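Side-chain contacts in peptidoglycan glycosyltransferase (Eggerthella lenta, PDB 4MNR), which is a penicillin-binding protein of the cell-wall machinery, with a transpeptidase domain of the beta-lactamase-like fold: residues L239-N242 and T243-G246; T212-I215 and G216-T219; S290-E293 and L294-A298. One frame throughout, in Å; residues are numbered along the deposited sequence. Where two conformers were deposited one is given.

Contact 1. Residues L239-N242 and T243-G246; sequences LSSN and TVFG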
loop_
_atom_site.group_PDB
_atom_site.type_symbol
_atom_site.label_atom_id
_atom_site.label_comp_id
_atom_site.label_asym_id
_atom_site.label_seq_id
_atom_site.Cartn_x
_atom_site.Cartn_y
_atom_site.Cartn_z
ATOM N N LEU A 239 -21.425 2.317 -0.772
ATOM C CA LEU A 239 -21.571 3.762 -0.655
ATOM C C LEU A 239 -20.516 4.362 0.269
ATOM O O LEU A 239 -20.411 5.584 0.391
ATOM C CB LEU A 239 -22.965 4.113 -0.124
ATOM C CG LEU A 239 -24.121 3.815 -1.083
ATOM C CD1 LEU A 239 -25.468 4.078 -0.414
ATOM C CD2 LEU A 239 -23.971 4.647 -2.348
ATOM N N SER A 240 -19.756 3.490 0.924
ATOM C CA SER A 240 -18.759 3.883 1.923
ATOM C C SER A 240 -19.332 4.727 3.072
ATOM O O SER A 240 -18.847 5.820 3.350
ATOM C CB SER A 240 -17.593 4.616 1.268
ATOM O OG SER A 240 -16.433 4.452 2.065
ATOM N N SER A 241 -20.345 4.207 3.756
ATOM C CA SER A 241 -20.973 4.957 4.850
ATOM C C SER A 241 -20.188 4.886 6.164
ATOM O O SER A 241 -20.001 3.808 6.737
ATOM C CB SER A 241 -22.402 4.455 5.088
ATOM O OG SER A 241 -22.911 5.003 6.300
ATOM N N ASN A 242 -19.736 6.038 6.646
ATOM C CA ASN A 242 -19.021 6.089 7.918
ATOM C C ASN A 242 -19.955 5.818 9.094
ATOM O O ASN A 242 -19.559 5.205 10.091
ATOM C CB ASN A 242 -18.365 7.464 8.126
ATOM C CG ASN A 242 -17.254 7.756 7.114
ATOM O OD1 ASN A 242 -16.538 6.855 6.676
ATOM N ND2 ASN A 242 -17.108 9.035 6.747
ATOM N N THR A 243 -21.192 6.293 9.004
ATOM C CA THR A 243 -22.100 6.093 10.144
ATOM C C THR A 243 -22.504 4.630 10.320
ATOM O O THR A 243 -22.715 4.175 11.443
ATOM C CB THR A 243 -23.321 7.019 10.129
ATOM O OG1 THR A 243 -24.060 6.834 8.920
ATOM C CG2 THR A 243 -22.879 8.492 10.256
ATOM N N VAL A 244 -22.590 3.878 9.227
ATOM C CA VAL A 244 -22.832 2.449 9.370
ATOM C C VAL A 244 -21.596 1.756 9.936
ATOM O O VAL A 244 -21.691 0.960 10.862
ATOM C CB VAL A 244 -23.183 1.807 8.027
ATOM C CG1 VAL A 244 -23.146 0.278 8.136
ATOM C CG2 VAL A 244 -24.557 2.284 7.562
ATOM N N PHE A 245 -20.431 2.051 9.378
ATOM C CA PHE A 245 -19.224 1.383 9.874
ATOM C C PHE A 245 -18.883 1.761 11.320
ATOM O O PHE A 245 -18.365 0.930 12.074
ATOM C CB PHE A 245 -18.052 1.529 8.894
ATOM C CG PHE A 245 -18.092 0.511 7.804
ATOM C CD1 PHE A 245 -18.917 0.694 6.703
ATOM C CD2 PHE A 245 -17.379 -0.674 7.917
ATOM C CE1 PHE A 245 -18.992 -0.276 5.715
ATOM C CE2 PHE A 245 -17.444 -1.655 6.927
ATOM C CZ PHE A 245 -18.254 -1.451 5.822
ATOM N N GLY A 246 -19.229 2.984 11.719
ATOM C CA GLY A 246 -19.040 3.399 13.093
ATOM C C GLY A 246 -19.869 2.546 14.035
ATOM O O GLY A 246 -19.380 2.060 15.055
#

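Contact 2. Residues T212-I215 and G216-T219; sequences TMEI and GNAT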
loop_
_atom_site.group_PDB
_atom_site.type_symbol
_atom_site.label_atom_id
_atom_site.label_comp_id
_atom_site.label_asym_id
_atom_site.label_seq_id
_atom_site.Cartn_x
_atom_site.Cartn_y
_atom_site.Cartn_z
ATOM N N THR A 212 -25.241 12.402 9.929
ATOM C CA THR A 212 -24.449 12.538 11.137
ATOM C C THR A 212 -25.125 11.746 12.237
ATOM O O THR A 212 -26.329 11.497 12.201
ATOM C CB THR A 212 -24.330 14.014 11.597
ATOM O OG1 THR A 212 -25.617 14.496 11.987
ATOM C CG2 THR A 212 -23.791 14.904 10.485
HETATM N N MSE A 213 -24.337 11.349 13.221
HETATM C CA MSE A 213 -24.882 10.781 14.443
HETATM C C MSE A 213 -23.903 10.899 15.589
HETATM O O MSE A 213 -22.687 10.948 15.390
HETATM C CB MSE A 213 -25.307 9.331 14.258
HETATM C CG MSE A 213 -24.166 8.381 14.206
HETATM SE SE MSE A 213 -24.849 6.614 13.839
HETATM C CE MSE A 213 -25.572 6.152 15.555
ATOM N N GLU A 214 -24.441 10.959 16.794
ATOM C CA GLU A 214 -23.590 10.999 17.965
ATOM C C GLU A 214 -23.213 9.586 18.391
ATOM O O GLU A 214 -24.072 8.724 18.600
ATOM C CB GLU A 214 -24.249 11.767 19.114
ATOM C CG GLU A 214 -23.420 11.783 20.389
ATOM C CD GLU A 214 -23.713 10.594 21.267
ATOM O OE1 GLU A 214 -24.904 10.228 21.368
ATOM O OE2 GLU A 214 -22.754 10.020 21.834
ATOM N N ILE A 215 -21.909 9.348 18.491
ATOM C CA ILE A 215 -21.404 8.109 19.061
ATOM C C ILE A 215 -20.326 8.510 20.053
ATOM O O ILE A 215 -19.411 9.252 19.710
ATOM C CB ILE A 215 -20.797 7.167 17.989
ATOM C CG1 ILE A 215 -21.855 6.764 16.949
ATOM C CG2 ILE A 215 -20.186 5.938 18.662
ATOM C CD1 ILE A 215 -21.306 5.909 15.772
ATOM N N GLY A 216 -20.456 8.058 21.294
ATOM C CA GLY A 216 -19.490 8.396 22.330
ATOM C C GLY A 216 -19.304 9.890 22.574
ATOM O O GLY A 216 -18.177 10.360 22.756
ATOM N N ASN A 217 -20.401 10.639 22.548
ATOM C CA ASN A 217 -20.382 12.063 22.907
ATOM C C ASN A 217 -19.684 13.006 21.925
ATOM O O ASN A 217 -19.415 14.159 22.252
ATOM C CB ASN A 217 -19.829 12.243 24.323
ATOM C CG ASN A 217 -20.441 11.264 25.294
ATOM O OD1 ASN A 217 -21.665 11.140 25.367
ATOM N ND2 ASN A 217 -19.596 10.532 26.017
ATOM N N ALA A 218 -19.389 12.512 20.724
ATOM C CA ALA A 218 -19.020 13.396 19.636
ATOM C C ALA A 218 -19.619 12.799 18.356
ATOM O O ALA A 218 -20.310 11.796 18.413
ATOM C CB ALA A 218 -17.511 13.530 19.530
ATOM N N THR A 219 -19.335 13.412 17.218
ATOM C CA THR A 219 -20.046 13.114 15.973
ATOM C C THR A 219 -19.289 12.171 15.026
ATOM O O THR A 219 -18.075 12.271 14.869
ATOM C CB THR A 219 -20.343 14.438 15.239
ATOM O OG1 THR A 219 -21.165 15.263 16.077
ATOM C CG2 THR A 219 -21.056 14.196 13.936
#

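Contact 3. Residues S290-E293 and L294-A298; sequences SPWE and LAWAA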
loop_
_atom_site.group_PDB
_atom_site.type_symbol
_atom_site.label_atom_id
_atom_site.label_comp_id
_atom_site.label_asym_id
_atom_site.label_seq_id
_atom_site.Cartn_x
_atom_site.Cartn_y
_atom_site.Cartn_z
ATOM N N SER A 290 -13.145 4.968 24.635
ATOM C CA SER A 290 -13.785 5.958 23.770
ATOM C C SER A 290 -14.519 5.309 22.609
ATOM O O SER A 290 -13.895 4.981 21.596
ATOM C CB SER A 290 -12.744 6.938 23.216
ATOM O OG SER A 290 -13.345 7.871 22.328
ATOM N N PRO A 291 -15.847 5.132 22.743
ATOM C CA PRO A 291 -16.685 4.633 21.645
ATOM C C PRO A 291 -16.537 5.477 20.392
ATOM O O PRO A 291 -16.637 4.956 19.287
ATOM C CB PRO A 291 -18.107 4.778 22.198
ATOM C CG PRO A 291 -17.937 4.626 23.664
ATOM C CD PRO A 291 -16.607 5.253 24.000
ATOM N N TRP A 292 -16.318 6.774 20.568
ATOM C CA TRP A 292 -16.129 7.666 19.435
ATOM C C TRP A 292 -14.849 7.304 18.666
ATOM O O TRP A 292 -14.857 7.220 17.436
ATOM C CB TRP A 292 -16.082 9.112 19.933
ATOM C CG TRP A 292 -15.859 10.118 18.859
ATOM C CD1 TRP A 292 -16.768 10.558 17.949
ATOM C CD2 TRP A 292 -14.647 10.835 18.602
ATOM N NE1 TRP A 292 -16.195 11.507 17.129
ATOM C CE2 TRP A 292 -14.893 11.694 17.518
ATOM C CE3 TRP A 292 -13.376 10.834 19.189
ATOM C CZ2 TRP A 292 -13.916 12.539 17.000
ATOM C CZ3 TRP A 292 -12.408 11.671 18.676
ATOM C CH2 TRP A 292 -12.681 12.511 17.592
ATOM N N GLU A 293 -13.750 7.087 19.388
ATOM C CA GLU A 293 -12.507 6.669 18.751
ATOM C C GLU A 293 -12.672 5.302 18.079
ATOM O O GLU A 293 -12.143 5.061 16.990
ATOM C CB GLU A 293 -11.339 6.642 19.753
ATOM C CG GLU A 293 -9.986 6.427 19.066
ATOM C CD GLU A 293 -8.801 6.352 20.038
ATOM O OE1 GLU A 293 -8.945 6.776 21.211
ATOM O OE2 GLU A 293 -7.717 5.870 19.620
ATOM N N LEU A 294 -13.409 4.411 18.740
ATOM C CA LEU A 294 -13.645 3.065 18.204
ATOM C C LEU A 294 -14.448 3.120 16.908
ATOM O O LEU A 294 -14.115 2.465 15.911
ATOM C CB LEU A 294 -14.373 2.216 19.255
ATOM C CG LEU A 294 -14.910 0.855 18.784
ATOM C CD1 LEU A 294 -13.801 -0.036 18.225
ATOM C CD2 LEU A 294 -15.605 0.150 19.943
ATOM N N ALA A 295 -15.501 3.924 16.920
ATOM C CA ALA A 295 -16.354 4.072 15.748
ATOM C C ALA A 295 -15.565 4.614 14.559
ATOM O O ALA A 295 -15.653 4.084 13.453
ATOM C CB ALA A 295 -17.524 4.995 16.071
ATOM N N TRP A 296 -14.784 5.666 14.787
ATOM C CA TRP A 296 -13.976 6.216 13.703
ATOM C C TRP A 296 -12.872 5.268 13.229
ATOM O O TRP A 296 -12.569 5.209 12.039
ATOM C CB TRP A 296 -13.383 7.566 14.114
ATOM C CG TRP A 296 -14.307 8.724 13.819
ATOM C CD1 TRP A 296 -14.860 9.589 14.717
ATOM C CD2 TRP A 296 -14.772 9.134 12.530
ATOM N NE1 TRP A 296 -15.634 10.524 14.065
ATOM C CE2 TRP A 296 -15.601 10.259 12.721
ATOM C CE3 TRP A 296 -14.576 8.654 11.233
ATOM C CZ2 TRP A 296 -16.225 10.913 11.661
ATOM C CZ3 TRP A 296 -15.202 9.305 10.178
ATOM C CH2 TRP A 296 -16.015 10.421 10.404
ATOM N N ALA A 297 -12.270 4.524 14.147
ATOM C CA ALA A 297 -11.246 3.558 13.743
ATOM C C ALA A 297 -11.841 2.516 12.805
ATOM O O ALA A 297 -11.200 2.096 11.832
ATOM C CB ALA A 297 -10.624 2.877 14.965
ATOM N N ALA A 298 -13.072 2.098 13.090
ATOM C CA ALA A 298 -13.735 1.109 12.233
ATOM C C ALA A 298 -13.944 1.660 10.835
ATOM O O ALA A 298 -14.001 0.903 9.857
ATOM C CB ALA A 298 -15.065 0.668 12.840
#

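Contact 1. Residues L239-N242 and T243-G246
Ser241 caps the helix that carries Val244 and Phe245. The sequence Ser240-Ser241-Asn242 fits the SxN motif of penicillin-binding proteins, placed where helix 233-239 ends and helix 242-263 begins. Ser240 has a positive phi and closes the first helix as the C-prime residue of a Schellman motif. Ser241 takes the N-cap position of the second. Its OG, anti to the backbone N (chi1 169°), lies over the first turn, where Val244 N points at it. Ser241 OG accepts from Val244 N at 3.2 Å, with an N-H...O angle of 162°. The same OG is also hydrogen-bonded to Ser209 and Asn222, so several partners fix its position. Val244 sits alongside this hydroxyl, its CG2 3.4 Å from Ser241 OG and 3.9 Å from Ser241 CB.

Asn242 and Thr243 find their polar partners outside the turn. Asn242 OD1 is bonded to Lys188 and its ND2 to Ser221 O, while Thr243 OG1 is bonded to Pro210 O. Ser240 OG is hydrogen-bonded to Lys188 NZ and Lys400 NZ. These lysines fit the SxxK and KTG motifs of this family, consistent with the SxN turn lining the active-site cleft. The backbone closes the turn through Gly246 N to Asn242 O, 2.8 Å, and Phe245 N to Ser241 O, 3.2 Å. Ser241 O also meets the Phe245 ring at its edge and in its plane, with Phe245 CD1 3.3 Å away.

Contact 2. Residues T212-I215 and G216-T219
Ile215 pairs with Ala218 across the tip of a beta hairpin, and Gly216 and Asn217 make the bend. The turn from Ile215 to Ala218 is type I', a usual two-residue link between tightly connected antiparallel strands. Gly216 and Asn217 both have positive phi, as this turn requires.

Backbone hydrogen bonds come first. Ile215 N donates to Ala218 O at 2.9 Å. The donor lies nearly on the line of the C=O bond, though the angle at the hydrogen is 150°. The return bond, Ala218 N to Ile215 O, is weak at 3.4 Å. The two make Ile215 and Ala218 a hydrogen-bonded pair, and Glu214 and Thr219 form the non-hydrogen-bonded pair next to it. Here CA-H...O contacts join the strands: Glu214 CA lies 3.4 Å from Ala218 O, and Thr219 CA 3.5 Å from Met213 O.

One polar side chain reaches forward over the turn. Glu214 has CG anti to its backbone N (chi1 177°) and then bends at chi2 (-88°), which brings the carboxylate beside Asn217. Its OE2 accepts from Asn217 N on the anti side. The modelled length of 2.5 Å between Asn217 N and Glu214 OE2 is very short and should be read with caution. An acetic acid molecule also lies close to this side chain.

Apolar contact is slight. Thr219 CG2 comes 4.0 Å from Thr212 CB in one of the two deposited conformers of Thr212, on the face that Glu214 shares with Thr219.

Ile215 and Ala218 occupy the other face, which is turned to the protein. Ile215 packs on Val250 of helix 242-263 and Ala295 of helix 291-298, and Ala218 rests on Trp292. Met213, modelled as selenomethionine, touches Thr243 and Gln247 of helix 242-263.

Contact 3. Residues S290-E293 and L294-A298
Trp292 and Trp296 lie one turn apart on helix 291-298 and meet in an offset edge-to-face pair. The edge of Trp296 points at the face of Trp292. Their five-membered rings have centroids 4.7 Å apart and planes at 82°. Trp296 CD1 is the atom over the face, 3.5 Å from Trp292 CE2 and displaced toward the rim. Trp292 NE1 in turn lies at the edge of the Trp296 ring, in its plane.

The two indole nitrogens, Trp292 NE1 and Trp296 NE1, are only 3.3 Å apart. Both are donors, so they do not bond each other. Each gives its N-H to Thr219 O of the neighbouring hairpin.

Two bonds at the start of the helix come from Ser290, the N-cap. Ser290 OG accepts from Glu293 N at 3.1 Å. With OG anti to the backbone N (chi1 178°), the hydroxyl faces that N-H. Ser290 O takes Leu294 N at 3.0 Å, in the carbonyl plane. Pro291 O takes Ala295 N at 2.8 Å. Trp292 O and Glu293 O continue the pattern with Trp296 N and Ala297 N. The Glu293 side chain extends beyond CG, and its OE2 forms a salt bridge with Arg311.

The backbone N-H groups of Glu293 to Ala297 are used within the helix and its cap, while the two indole N-H groups serve the hairpin. Two donors converging on Thr219 O would tend to polarise that carbonyl, and they are consistent with the rings being kept in their crossed setting against the hairpin.

In the fold
From the N terminus, contact 2 comes first and closes the hairpin of strands 212-215 and 218-221. Contact 1 follows at the junction of helices 233-239 and 242-263, and contact 3 comes last, along helix 291-298 from its N-cap onward. Each is local. They run in series, and none nests within or crosses another. In space they lie together on one side of the chain's centre, with centres 10 to 13 Å apart. The beginning of helix 242-263 is the common neighbour. Met213 and Ile215 of contact 2 pack on it, and so do Ala295, Trp296 and Ala298 of contact 3. The hairpin and helix 291-298 also meet directly.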